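Sca-family protein (Rickettsia rickettsii, PDB 4LQ8) is a rickettsial antigen of the Sca family whose N-terminal head domain, the part described here, probably serves in cell adhesion or interaction with host proteins. Local coordinates at residues F206-Q211 with V216-Y221; V257-H262 with G309-M314; I276-P281 with Y302-T307; K280-A285 with A291-E296. One frame throughout, in Å; residues are numbered along the deposited sequence.

Contact 1 (F206-Q211 with V216-Y221)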
loop_
_atom_site.group_PDB
_atom_site.type_symbol
_atom_site.label_atom_id
_atom_site.label_comp_id
_atom_site.label_asym_id
_atom_site.label_seq_id
_atom_site.Cartn_x
_atom_site.Cartn_y
_atom_site.Cartn_z
ATOM N N PHE A 206 -13.525 -0.980 17.922
ATOM C CA PHE A 206 -13.286 0.453 17.979
ATOM C C PHE A 206 -14.125 1.125 16.908
ATOM O O PHE A 206 -14.517 0.478 15.932
ATOM C CB PHE A 206 -11.782 0.788 17.832
ATOM C CG PHE A 206 -11.160 0.433 16.509
ATOM C CD1 PHE A 206 -11.151 1.348 15.460
ATOM C CD2 PHE A 206 -10.592 -0.821 16.303
ATOM C CE1 PHE A 206 -10.606 1.012 14.232
ATOM C CE2 PHE A 206 -10.032 -1.154 15.070
ATOM C CZ PHE A 206 -10.009 -0.218 14.056
ATOM N N THR A 207 -14.386 2.411 17.086
ATOM C CA THR A 207 -15.124 3.229 16.134
ATOM C C THR A 207 -14.201 4.288 15.528
ATOM O O THR A 207 -13.403 4.916 16.226
ATOM C CB THR A 207 -16.356 3.872 16.806
ATOM O OG1 THR A 207 -17.254 2.834 17.191
ATOM C CG2 THR A 207 -17.085 4.859 15.888
ATOM N N LEU A 208 -14.329 4.487 14.224
ATOM C CA LEU A 208 -13.613 5.521 13.503
ATOM C C LEU A 208 -14.639 6.400 12.786
ATOM O O LEU A 208 -15.843 6.123 12.834
ATOM C CB LEU A 208 -12.523 4.942 12.564
ATOM C CG LEU A 208 -12.895 3.830 11.601
ATOM C CD1 LEU A 208 -13.695 4.386 10.409
ATOM C CD2 LEU A 208 -11.640 3.120 11.089
ATOM N N ALA A 209 -14.186 7.479 12.159
ATOM C CA ALA A 209 -15.119 8.344 11.446
ATOM C C ALA A 209 -14.697 8.483 10.003
ATOM O O ALA A 209 -13.499 8.538 9.713
ATOM C CB ALA A 209 -15.195 9.712 12.107
ATOM N N LYS A 210 -15.682 8.519 9.096
ATOM C CA LYS A 210 -15.449 8.790 7.671
ATOM C C LYS A 210 -15.181 10.308 7.573
ATOM O O LYS A 210 -15.483 11.045 8.527
ATOM C CB LYS A 210 -16.687 8.453 6.829
ATOM C CG LYS A 210 -17.053 6.986 6.784
ATOM C CD LYS A 210 -18.189 6.805 5.807
ATOM C CE LYS A 210 -18.765 5.422 5.861
ATOM N NZ LYS A 210 -19.910 5.272 4.923
ATOM N N GLN A 211 -14.638 10.782 6.429
ATOM C CA GLN A 211 -14.351 12.210 6.234
ATOM C C GLN A 211 -15.589 13.101 6.482
ATOM O O GLN A 211 -15.437 14.198 7.006
ATOM C CB GLN A 211 -13.702 12.483 4.859
ATOM C CG GLN A 211 -12.993 13.847 4.787
ATOM C CD GLN A 211 -12.918 14.436 3.390
ATOM O OE1 GLN A 211 -13.849 14.339 2.570
ATOM N NE2 GLN A 211 -11.817 15.113 3.105
ATOM N N VAL A 216 -18.185 4.540 12.079
ATOM C CA VAL A 216 -18.189 3.150 11.615
ATOM C C VAL A 216 -17.488 2.295 12.672
ATOM O O VAL A 216 -16.340 2.588 13.046
ATOM C CB VAL A 216 -17.498 2.996 10.212
ATOM C CG1 VAL A 216 -17.376 1.536 9.794
ATOM C CG2 VAL A 216 -18.215 3.802 9.127
ATOM N N GLN A 217 -18.158 1.223 13.135
ATOM C CA GLN A 217 -17.518 0.309 14.062
ATOM C C GLN A 217 -16.736 -0.747 13.292
ATOM O O GLN A 217 -17.276 -1.355 12.365
ATOM C CB GLN A 217 -18.511 -0.372 15.007
ATOM C CG GLN A 217 -17.737 -1.185 16.073
ATOM C CD GLN A 217 -18.613 -1.832 17.091
ATOM O OE1 GLN A 217 -18.956 -3.002 16.957
ATOM N NE2 GLN A 217 -18.963 -1.098 18.138
ATOM N N ILE A 218 -15.474 -0.973 13.693
ATOM C CA ILE A 218 -14.627 -2.027 13.147
ATOM C C ILE A 218 -14.743 -3.148 14.169
ATOM O O ILE A 218 -14.247 -3.015 15.285
ATOM C CB ILE A 218 -13.144 -1.572 12.936
ATOM C CG1 ILE A 218 -13.028 -0.346 11.976
ATOM C CG2 ILE A 218 -12.237 -2.757 12.486
ATOM C CD1 ILE A 218 -13.560 -0.520 10.525
ATOM N N SER A 219 -15.425 -4.224 13.816
ATOM C CA SER A 219 -15.608 -5.339 14.745
ATOM C C SER A 219 -14.551 -6.434 14.552
ATOM O O SER A 219 -14.394 -7.283 15.412
ATOM C CB SER A 219 -17.029 -5.889 14.647
ATOM O OG SER A 219 -17.341 -6.242 13.313
ATOM N N SER A 220 -13.789 -6.384 13.446
ATOM C CA SER A 220 -12.716 -7.354 13.215
ATOM C C SER A 220 -11.760 -6.804 12.177
ATOM O O SER A 220 -12.187 -6.136 11.236
ATOM C CB SER A 220 -13.285 -8.695 12.742
ATOM O OG SER A 220 -12.281 -9.685 12.638
ATOM N N TYR A 221 -10.463 -7.098 12.343
ATOM C CA TYR A 221 -9.426 -6.698 11.396
ATOM C C TYR A 221 -8.277 -7.689 11.522
ATOM O O TYR A 221 -8.266 -8.496 12.453
ATOM C CB TYR A 221 -8.944 -5.229 11.619
ATOM C CG TYR A 221 -8.200 -5.001 12.919
ATOM C CD1 TYR A 221 -6.820 -5.174 12.996
ATOM C CD2 TYR A 221 -8.874 -4.609 14.071
ATOM C CE1 TYR A 221 -6.124 -4.955 14.185
ATOM C CE2 TYR A 221 -8.187 -4.381 15.269
ATOM C CZ TYR A 221 -6.811 -4.538 15.313
ATOM O OH TYR A 221 -6.137 -4.395 16.497
HETATM O O HOH W 1 -16.865 0.661 18.793
#
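A beta hairpin, strands 206-209 and 215-224, pairs Phe206 with Ile218, Thr207 with Gln217 and Leu208 with Val216 in antiparallel register. Ile218 N donates to Phe206 O at 2.8 Å, and Leu208 and Val216 exchange bonds both ways. The return bond from Phe206 N to Ile218 O is weak at 3.4 Å.

Phe206, Leu208, Val216 and Ile218 share one face. The Phe206 ring and Ile218 lie side by side. Ile218 CB sits over one ring face, off centre, 3.8 Å from the centroid. The first torsion of Phe206 (chi1 65°) sets CG between the backbone N and C and swings the ring over Ile218. Tyr221 CE2 meets the ring edge at Phe206 CE2, 3.7 Å away, with the ring planes at 68°. Leu208 CD2 touches Ile218 CG1, and the stem of Lys210 lies against Val216 CG2.

On the other face a water joins Thr207 OG1 to Gln217 NE2, 2.8 Å from the amide nitrogen.

The apolar face packs on Ile292 and Tyr294 of strand 292-297 and on Ile301 of strand 300-304. Strand 206-209 runs between 215-224 and 335-336 in an antiparallel sheet.

Contact 2 (V257-H262 with G309-M314); sequences VYFTAH and GKYKEM
Helix 308-320 packs across strand 258-265 through a few side chains, chiefly Met314 on Phe259 and Ala261. The segment axes come no closer than 11.9 Å and are inclined at 37°. Side chains span the gap, and no hydrogen bond crosses it.

Met314 is the main bump. It points at the strand and meets Phe259 coming from the opposite direction. Met314 SD lies at the ring edge, 3.9 Å from Phe259 CZ and 78° off the ring normal. This is a Met-aromatic contact made at the rim. The chain then bends at its last torsion (chi3 90°), which carries the methyl CE round toward the strand. There Met314 CE fits the shallow place over the small Ala261 side chain, 3.8 Å from Ala261 CB. The same methyl also touches Phe259 CE2, so it rests in the corner formed by the Phe259 rim and the Ala261 methyl.

Phe259 is the bump from the strand. Its CG is anti to the backbone N (chi1 178°), and the far end of its ring enters the notch between Met314 and Tyr311, touching each at a different part of its rim. Tyr311 CD1 lies 4.3 Å from Phe259 CE1, a looser touch that meets the Tyr311 ring at its edge. Tyr311 OH is held by Asp327 O.

All four side chains are buried. Ile276 and Leu273 of the adjacent strand 271-277 pack on Met314, Ile276 also touches Tyr311, and Phe226 meets the Phe259 ring.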
loop_
_atom_site.group_PDB
_atom_site.type_symbol
_atom_site.label_atom_id
_atom_site.label_comp_id
_atom_site.label_asym_id
_atom_site.label_seq_id
_atom_site.Cartn_x
_atom_site.Cartn_y
_atom_site.Cartn_z
ATOM N N VAL A 257 -9.282 -3.406 -3.058
ATOM C CA VAL A 257 -7.991 -2.708 -3.039
ATOM C C VAL A 257 -7.078 -3.530 -2.145
ATOM O O VAL A 257 -7.565 -4.381 -1.406
ATOM C CB VAL A 257 -8.053 -1.220 -2.674
ATOM C CG1 VAL A 257 -8.607 -0.416 -3.846
ATOM C CG2 VAL A 257 -8.847 -0.990 -1.392
ATOM N N TYR A 258 -5.770 -3.321 -2.247
ATOM C CA TYR A 258 -4.769 -4.158 -1.593
ATOM C C TYR A 258 -3.610 -3.392 -0.987
ATOM O O TYR A 258 -3.316 -2.261 -1.374
ATOM C CB TYR A 258 -4.155 -5.103 -2.668
ATOM C CG TYR A 258 -5.159 -5.993 -3.374
ATOM C CD1 TYR A 258 -5.925 -5.514 -4.435
ATOM C CD2 TYR A 258 -5.336 -7.316 -2.993
ATOM C CE1 TYR A 258 -6.911 -6.302 -5.032
ATOM C CE2 TYR A 258 -6.286 -8.131 -3.616
ATOM C CZ TYR A 258 -7.078 -7.612 -4.625
ATOM O OH TYR A 258 -8.000 -8.395 -5.253
ATOM N N PHE A 259 -2.938 -4.053 -0.038
ATOM C CA PHE A 259 -1.662 -3.631 0.481
ATOM C C PHE A 259 -0.691 -4.587 -0.216
ATOM O O PHE A 259 -0.889 -5.800 -0.145
ATOM C CB PHE A 259 -1.555 -3.749 2.007
ATOM C CG PHE A 259 -0.176 -3.334 2.473
ATOM C CD1 PHE A 259 0.189 -1.990 2.515
ATOM C CD2 PHE A 259 0.773 -4.290 2.836
ATOM C CE1 PHE A 259 1.483 -1.612 2.899
ATOM C CE2 PHE A 259 2.062 -3.906 3.235
ATOM C CZ PHE A 259 2.406 -2.572 3.258
ATOM N N THR A 260 0.293 -4.058 -0.960
ATOM C CA THR A 260 1.237 -4.919 -1.662
ATOM C C THR A 260 2.634 -4.719 -1.117
ATOM O O THR A 260 2.930 -3.650 -0.606
ATOM C CB THR A 260 1.143 -4.778 -3.211
ATOM O OG1 THR A 260 1.766 -3.564 -3.619
ATOM C CG2 THR A 260 -0.317 -4.870 -3.755
ATOM N N ALA A 261 3.485 -5.760 -1.217
ATOM C CA ALA A 261 4.864 -5.743 -0.760
ATOM C C ALA A 261 5.702 -6.503 -1.787
ATOM O O ALA A 261 5.315 -7.589 -2.240
ATOM C CB ALA A 261 4.970 -6.367 0.637
ATOM N N HIS A 262 6.816 -5.885 -2.200
ATOM C CA HIS A 262 7.674 -6.342 -3.293
ATOM C C HIS A 262 9.086 -6.589 -2.858
ATOM O O HIS A 262 9.799 -5.670 -2.480
ATOM C CB HIS A 262 7.568 -5.317 -4.446
ATOM C CG HIS A 262 6.137 -5.031 -4.762
ATOM N ND1 HIS A 262 5.364 -5.933 -5.487
ATOM C CD2 HIS A 262 5.340 -4.026 -4.319
ATOM C CE1 HIS A 262 4.142 -5.426 -5.503
ATOM N NE2 HIS A 262 4.084 -4.276 -4.815
ATOM N N GLY A 309 3.345 0.748 13.038
ATOM C CA GLY A 309 4.723 0.383 13.339
ATOM C C GLY A 309 5.313 -0.435 12.206
ATOM O O GLY A 309 6.411 -0.153 11.754
ATOM N N LYS A 310 4.563 -1.418 11.696
ATOM C CA LYS A 310 5.043 -2.233 10.575
ATOM C C LYS A 310 5.196 -1.371 9.287
ATOM O O LYS A 310 6.209 -1.465 8.593
ATOM C CB LYS A 310 4.112 -3.441 10.341
ATOM C CG LYS A 310 4.535 -4.348 9.175
ATOM C CD LYS A 310 5.928 -4.939 9.340
ATOM C CE LYS A 310 6.019 -5.901 10.515
ATOM N NZ LYS A 310 7.362 -6.530 10.547
ATOM N N TYR A 311 4.215 -0.513 9.023
ATOM C CA TYR A 311 4.228 0.366 7.861
ATOM C C TYR A 311 5.457 1.277 7.876
ATOM O O TYR A 311 6.139 1.370 6.858
ATOM C CB TYR A 311 2.948 1.201 7.812
ATOM C CG TYR A 311 2.914 2.146 6.632
ATOM C CD1 TYR A 311 2.650 1.678 5.344
ATOM C CD2 TYR A 311 3.133 3.515 6.799
ATOM C CE1 TYR A 311 2.595 2.548 4.256
ATOM C CE2 TYR A 311 3.066 4.393 5.716
ATOM C CZ TYR A 311 2.807 3.900 4.448
ATOM O OH TYR A 311 2.747 4.739 3.370
ATOM N N LYS A 312 5.759 1.917 9.035
ATOM C CA LYS A 312 6.950 2.762 9.191
ATOM C C LYS A 312 8.253 1.965 8.990
ATOM O O LYS A 312 9.160 2.465 8.341
ATOM C CB LYS A 312 6.955 3.492 10.562
ATOM C CG LYS A 312 5.741 4.431 10.784
ATOM C CD LYS A 312 5.597 5.602 9.779
ATOM C CE LYS A 312 4.237 6.306 9.882
ATOM N NZ LYS A 312 4.207 7.616 9.165
ATOM N N GLU A 313 8.343 0.736 9.516
ATOM C CA GLU A 313 9.527 -0.125 9.324
ATOM C C GLU A 313 9.714 -0.470 7.833
ATOM O O GLU A 313 10.844 -0.452 7.336
ATOM C CB GLU A 313 9.370 -1.449 10.073
ATOM C CG GLU A 313 9.833 -1.462 11.508
ATOM C CD GLU A 313 9.450 -2.735 12.250
ATOM O OE1 GLU A 313 9.301 -3.797 11.598
ATOM O OE2 GLU A 313 9.277 -2.661 13.489
ATOM N N MET A 314 8.600 -0.811 7.135
ATOM C CA MET A 314 8.611 -1.149 5.704
ATOM C C MET A 314 8.946 0.079 4.889
ATOM O O MET A 314 9.772 -0.013 3.991
ATOM C CB MET A 314 7.273 -1.770 5.261
ATOM C CG MET A 314 7.024 -3.121 5.879
ATOM S SD MET A 314 5.436 -3.813 5.397
ATOM C CE MET A 314 5.925 -4.717 3.896
#

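Contact 3 (I276-P281 with Y302-T307)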
loop_
_atom_site.group_PDB
_atom_site.type_symbol
_atom_site.label_atom_id
_atom_site.label_comp_id
_atom_site.label_asym_id
_atom_site.label_seq_id
_atom_site.Cartn_x
_atom_site.Cartn_y
_atom_site.Cartn_z
ATOM N N ILE A 276 6.500 -1.081 -1.673
ATOM C CA ILE A 276 5.186 -1.371 -1.114
ATOM C C ILE A 276 4.194 -0.473 -1.841
ATOM O O ILE A 276 4.600 0.481 -2.515
ATOM C CB ILE A 276 5.083 -1.216 0.432
ATOM C CG1 ILE A 276 5.280 0.279 0.883
ATOM C CG2 ILE A 276 6.013 -2.199 1.174
ATOM C CD1 ILE A 276 4.918 0.556 2.388
ATOM N N SER A 277 2.905 -0.765 -1.710
ATOM C CA SER A 277 1.860 0.115 -2.235
ATOM C C SER A 277 0.594 -0.096 -1.452
ATOM O O SER A 277 0.407 -1.145 -0.832
ATOM C CB SER A 277 1.617 -0.109 -3.731
ATOM O OG SER A 277 0.669 -1.131 -3.997
ATOM N N SER A 278 -0.306 0.874 -1.550
ATOM C CA SER A 278 -1.628 0.803 -0.953
ATOM C C SER A 278 -2.485 1.897 -1.551
ATOM O O SER A 278 -1.934 2.851 -2.114
ATOM C CB SER A 278 -1.531 0.975 0.563
ATOM O OG SER A 278 -1.408 2.335 0.942
ATOM N N PRO A 279 -3.826 1.847 -1.364
ATOM C CA PRO A 279 -4.645 3.028 -1.690
ATOM C C PRO A 279 -4.160 4.223 -0.846
ATOM O O PRO A 279 -3.672 4.022 0.280
ATOM C CB PRO A 279 -6.063 2.627 -1.239
ATOM C CG PRO A 279 -6.016 1.186 -1.070
ATOM C CD PRO A 279 -4.638 0.814 -0.692
ATOM N N LYS A 280 -4.277 5.448 -1.388
ATOM C CA LYS A 280 -3.819 6.668 -0.726
ATOM C C LYS A 280 -4.923 7.746 -0.667
ATOM O O LYS A 280 -5.745 7.786 -1.573
ATOM C CB LYS A 280 -2.542 7.253 -1.424
ATOM C CG LYS A 280 -1.271 6.397 -1.286
ATOM C CD LYS A 280 -0.837 6.178 0.178
ATOM C CE LYS A 280 0.532 5.559 0.331
ATOM N NZ LYS A 280 0.519 4.090 0.113
ATOM N N PRO A 281 -4.931 8.657 0.335
ATOM C CA PRO A 281 -4.033 8.698 1.510
ATOM C C PRO A 281 -4.360 7.519 2.453
ATOM O O PRO A 281 -5.508 7.089 2.548
ATOM C CB PRO A 281 -4.359 10.069 2.143
ATOM C CG PRO A 281 -5.800 10.279 1.814
ATOM C CD PRO A 281 -5.966 9.712 0.417
ATOM N N TYR A 302 -12.430 0.261 4.975
ATOM C CA TYR A 302 -11.718 -1.004 4.920
ATOM C C TYR A 302 -10.467 -0.851 5.753
ATOM O O TYR A 302 -9.916 0.246 5.815
ATOM C CB TYR A 302 -11.274 -1.353 3.481
ATOM C CG TYR A 302 -12.407 -1.470 2.494
ATOM C CD1 TYR A 302 -13.030 -2.690 2.260
ATOM C CD2 TYR A 302 -12.830 -0.373 1.757
ATOM C CE1 TYR A 302 -14.078 -2.806 1.347
ATOM C CE2 TYR A 302 -13.892 -0.471 0.863
ATOM C CZ TYR A 302 -14.497 -1.695 0.640
ATOM O OH TYR A 302 -15.539 -1.782 -0.248
ATOM N N THR A 303 -9.986 -1.953 6.352
ATOM C CA THR A 303 -8.707 -1.928 7.044
ATOM C C THR A 303 -7.728 -2.666 6.141
ATOM O O THR A 303 -8.149 -3.492 5.322
ATOM C CB THR A 303 -8.788 -2.554 8.439
ATOM O OG1 THR A 303 -9.183 -3.929 8.316
ATOM C CG2 THR A 303 -9.735 -1.794 9.372
ATOM N N LEU A 304 -6.433 -2.369 6.282
ATOM C CA LEU A 304 -5.389 -3.084 5.564
ATOM C C LEU A 304 -4.645 -3.926 6.608
ATOM O O LEU A 304 -4.750 -3.630 7.793
ATOM C CB LEU A 304 -4.455 -2.131 4.779
ATOM C CG LEU A 304 -5.139 -1.222 3.713
ATOM C CD1 LEU A 304 -4.119 -0.391 3.011
ATOM C CD2 LEU A 304 -5.795 -2.046 2.627
ATOM N N ALA A 305 -3.900 -4.969 6.180
ATOM C CA ALA A 305 -3.233 -5.915 7.086
ATOM C C ALA A 305 -1.883 -5.435 7.595
ATOM O O ALA A 305 -0.966 -6.230 7.758
ATOM C CB ALA A 305 -3.100 -7.271 6.394
ATOM N N VAL A 306 -1.750 -4.143 7.824
ATOM C CA VAL A 306 -0.479 -3.555 8.253
ATOM C C VAL A 306 -0.709 -2.535 9.379
ATOM O O VAL A 306 -1.627 -1.704 9.306
ATOM C CB VAL A 306 0.301 -2.983 7.013
ATOM C CG1 VAL A 306 -0.321 -1.691 6.443
ATOM C CG2 VAL A 306 1.788 -2.810 7.307
ATOM N N THR A 307 0.077 -2.624 10.430
ATOM C CA THR A 307 -0.061 -1.673 11.534
ATOM C C THR A 307 0.828 -0.480 11.221
ATOM O O THR A 307 1.682 -0.573 10.350
ATOM C CB THR A 307 0.352 -2.300 12.876
ATOM O OG1 THR A 307 1.726 -2.657 12.785
ATOM C CG2 THR A 307 -0.534 -3.494 13.302
#
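Leu304 reaches across to Ser278 and Pro279, joining strand 300-304 to the loop that follows strand 271-277 of the same mixed beta sheet. The two segments touch here through one methyl group. The nearest CA atoms, Ser278 CA and Leu304 CA, are 8.5 Å apart, so the side chains cover the distance.

Leu304 and Pro279 approach tip to tip. Leu304 CD1 is 3.9 Å from Pro279 CD and 3.8 Å from Ser278 CB, so this methyl touches both residues, beside the Ser278-Pro279 peptide link. Leu304 has CG anti to its carbonyl carbon (chi1 -59°) and an extended second torsion, which carries CD1 to the loop. Around this point Ala243 lies against Leu304, and Val257 packs on Pro279.

Ser278 presents its CB to Leu304, while its hydroxyl serves the loop. Lys280 folds back over the loop, and Lys280 NZ donates to Ser278 OG at 2.7 Å. The Ser278 hydroxyl accepts this bond and uses its own O-H as a donor. All of these residues are buried, so the chain of bonds gives the lysine a polar partner inside the protein. Ser278 OG donates to Pro279 O at 2.9 Å, from 42° above the carbonyl plane.

Contact 4 (K280-A285 with A291-E296); sequences KPLKFA and AIAYIE
Lys283 CB sits over the centre of the Tyr294 ring, 3.5 Å from the centroid and 14° off the ring normal. This CH-pi contact lies within a beta hairpin, strands 282-285 and 292-297. Tyr294 has CG between its backbone N and C (chi1 79°), which turns the ring back across the partner strand. Ala285 N lies at the ring edge, in its plane.

The backbones hold the pair. Lys283 N donates to Tyr294 O at 2.9 Å, almost straight out from the carbonyl. Tyr294 N donates to Lys283 O at 2.8 Å from well above that carbonyl's plane. Further along, Ala285 N donates to Ile292 O.

Phe284 and Ala293 face the other side. Phe284 CE1 is 3.6 Å from Ala293 CB, and Ala291 O lies at the ring edge, 3.5 Å from Phe284 CD1. Leu282 CD1 reaches Ala293 CB and Ile295 CG2. A water donates to Pro281 O and accepts from Glu296 N at 3.2 Å. It bridges the loop before strand 282-285 to strand 292-297, beyond the last direct bond, Lys283 N to Tyr294 O.

Outside the hairpin, strand 329-332 bonds the backbone of Leu282 and Phe284. Tyr311 of helix 308-320 packs on Leu282 and Phe284. Beyond its bend, Lys283 carries its ammonium away to Gln330 and Glu332.

The salt bridge to Glu332 and the hydrogen bond to Gln330 probably hold the Lys283 chain toward strand 329-332 while its CB stays on the Tyr294 face. The carboxylate would also favour a charged ammonium there.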
loop_
_atom_site.group_PDB
_atom_site.type_symbol
_atom_site.label_atom_id
_atom_site.label_comp_id
_atom_site.label_asym_id
_atom_site.label_seq_id
_atom_site.Cartn_x
_atom_site.Cartn_y
_atom_site.Cartn_z
ATOM N N LYS A 280 -4.277 5.448 -1.388
ATOM C CA LYS A 280 -3.819 6.668 -0.726
ATOM C C LYS A 280 -4.923 7.746 -0.667
ATOM O O LYS A 280 -5.745 7.786 -1.573
ATOM C CB LYS A 280 -2.542 7.253 -1.424
ATOM C CG LYS A 280 -1.271 6.397 -1.286
ATOM C CD LYS A 280 -0.837 6.178 0.178
ATOM C CE LYS A 280 0.532 5.559 0.331
ATOM N NZ LYS A 280 0.519 4.090 0.113
ATOM N N PRO A 281 -4.931 8.657 0.335
ATOM C CA PRO A 281 -4.033 8.698 1.510
ATOM C C PRO A 281 -4.360 7.519 2.453
ATOM O O PRO A 281 -5.508 7.089 2.548
ATOM C CB PRO A 281 -4.359 10.069 2.143
ATOM C CG PRO A 281 -5.800 10.279 1.814
ATOM C CD PRO A 281 -5.966 9.712 0.417
ATOM N N LEU A 282 -3.349 6.981 3.102
ATOM C CA LEU A 282 -3.530 5.884 4.053
ATOM C C LEU A 282 -3.819 6.459 5.462
ATOM O O LEU A 282 -3.161 7.407 5.876
ATOM C CB LEU A 282 -2.243 5.029 4.071
ATOM C CG LEU A 282 -2.293 3.696 4.810
ATOM C CD1 LEU A 282 -3.349 2.760 4.207
ATOM C CD2 LEU A 282 -0.953 3.017 4.758
ATOM N N LYS A 283 -4.810 5.921 6.168
ATOM C CA LYS A 283 -5.081 6.377 7.539
ATOM C C LYS A 283 -4.653 5.277 8.523
ATOM O O LYS A 283 -4.572 4.114 8.145
ATOM C CB LYS A 283 -6.581 6.720 7.765
ATOM C CG LYS A 283 -7.249 7.655 6.741
ATOM C CD LYS A 283 -6.641 9.032 6.760
ATOM C CE LYS A 283 -7.516 10.064 6.111
ATOM N NZ LYS A 283 -6.935 11.413 6.333
ATOM N N PHE A 284 -4.461 5.645 9.786
ATOM C CA PHE A 284 -4.160 4.731 10.877
ATOM C C PHE A 284 -5.166 4.988 11.966
ATOM O O PHE A 284 -5.467 6.151 12.289
ATOM C CB PHE A 284 -2.704 4.870 11.389
ATOM C CG PHE A 284 -1.744 4.296 10.367
ATOM C CD1 PHE A 284 -1.576 2.919 10.239
ATOM C CD2 PHE A 284 -1.071 5.128 9.478
ATOM C CE1 PHE A 284 -0.739 2.386 9.249
ATOM C CE2 PHE A 284 -0.211 4.595 8.511
ATOM C CZ PHE A 284 -0.065 3.228 8.394
ATOM N N ALA A 285 -5.727 3.894 12.498
ATOM C CA ALA A 285 -6.736 3.925 13.539
ATOM C C ALA A 285 -6.038 4.122 14.901
ATOM O O ALA A 285 -5.825 3.170 15.636
ATOM C CB ALA A 285 -7.546 2.629 13.498
ATOM N N ALA A 291 -1.656 0.771 15.814
ATOM C CA ALA A 291 -2.787 1.344 15.066
ATOM C C ALA A 291 -2.888 0.684 13.653
ATOM O O ALA A 291 -1.913 0.651 12.903
ATOM C CB ALA A 291 -2.626 2.843 14.938
ATOM N N ILE A 292 -4.057 0.125 13.333
ATOM C CA ILE A 292 -4.283 -0.559 12.078
ATOM C C ILE A 292 -4.494 0.439 10.936
ATOM O O ILE A 292 -5.114 1.480 11.127
ATOM C CB ILE A 292 -5.409 -1.640 12.197
ATOM C CG1 ILE A 292 -5.340 -2.683 11.034
ATOM C CG2 ILE A 292 -6.801 -1.028 12.339
ATOM C CD1 ILE A 292 -4.005 -3.619 11.042
ATOM N N ALA A 293 -3.961 0.115 9.753
ATOM C CA ALA A 293 -4.135 0.941 8.565
ATOM C C ALA A 293 -5.580 0.820 8.132
ATOM O O ALA A 293 -6.169 -0.254 8.231
ATOM C CB ALA A 293 -3.229 0.436 7.434
ATOM N N TYR A 294 -6.161 1.917 7.677
ATOM C CA TYR A 294 -7.515 1.896 7.126
ATOM C C TYR A 294 -7.624 2.914 6.022
ATOM O O TYR A 294 -6.783 3.819 5.919
ATOM C CB TYR A 294 -8.631 2.058 8.202
ATOM C CG TYR A 294 -8.874 3.464 8.696
ATOM C CD1 TYR A 294 -8.222 3.949 9.828
ATOM C CD2 TYR A 294 -9.810 4.293 8.072
ATOM C CE1 TYR A 294 -8.505 5.220 10.335
ATOM C CE2 TYR A 294 -10.074 5.576 8.549
ATOM C CZ TYR A 294 -9.433 6.031 9.690
ATOM O OH TYR A 294 -9.721 7.289 10.155
ATOM N N ILE A 295 -8.663 2.756 5.193
ATOM C CA ILE A 295 -8.973 3.636 4.075
ATOM C C ILE A 295 -10.485 3.741 3.945
ATOM O O ILE A 295 -11.224 2.822 4.309
ATOM C CB ILE A 295 -8.353 3.130 2.712
ATOM C CG1 ILE A 295 -8.755 1.675 2.424
ATOM C CG2 ILE A 295 -6.815 3.279 2.681
ATOM C CD1 ILE A 295 -9.122 1.411 1.143
ATOM N N GLU A 296 -10.922 4.837 3.373
ATOM C CA GLU A 296 -12.289 5.066 2.963
ATOM C C GLU A 296 -12.155 4.888 1.455
ATOM O O GLU A 296 -11.207 5.413 0.893
ATOM C CB GLU A 296 -12.720 6.483 3.329
ATOM C CG GLU A 296 -14.227 6.613 3.387
ATOM C CD GLU A 296 -14.714 7.992 3.775
ATOM O OE1 GLU A 296 -13.967 8.738 4.455
ATOM O OE2 GLU A 296 -15.862 8.319 3.404
HETATM O O HOH W 2 -8.483 6.786 2.718
#

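How the contacts relate
From the N terminus, contact 1 closes a short hairpin loop, and the chain completes it before contact 2 opens. Contact 2 closes the longest loop, between strand 258-265 and helix 308-320. Contacts 3 and 4 both nest inside it. They share Lys280 and Pro281: contact 4 closes the small hairpin, and contact 3 reaches past it to segment 302-307. Backbone bonds between Tyr302 and Ile295 and between Leu304 and Ala293 join contacts 3 and 4. A hydrogen bond between Thr260 OG1 and Ser277 OG, on neighbouring strands 258-265 and 271-277, joins contacts 2 and 3. Contact 1 belongs to the antiparallel sheet but packs on contact 4 in the mixed sheet, where Gln211 N meets Glu296 OE1.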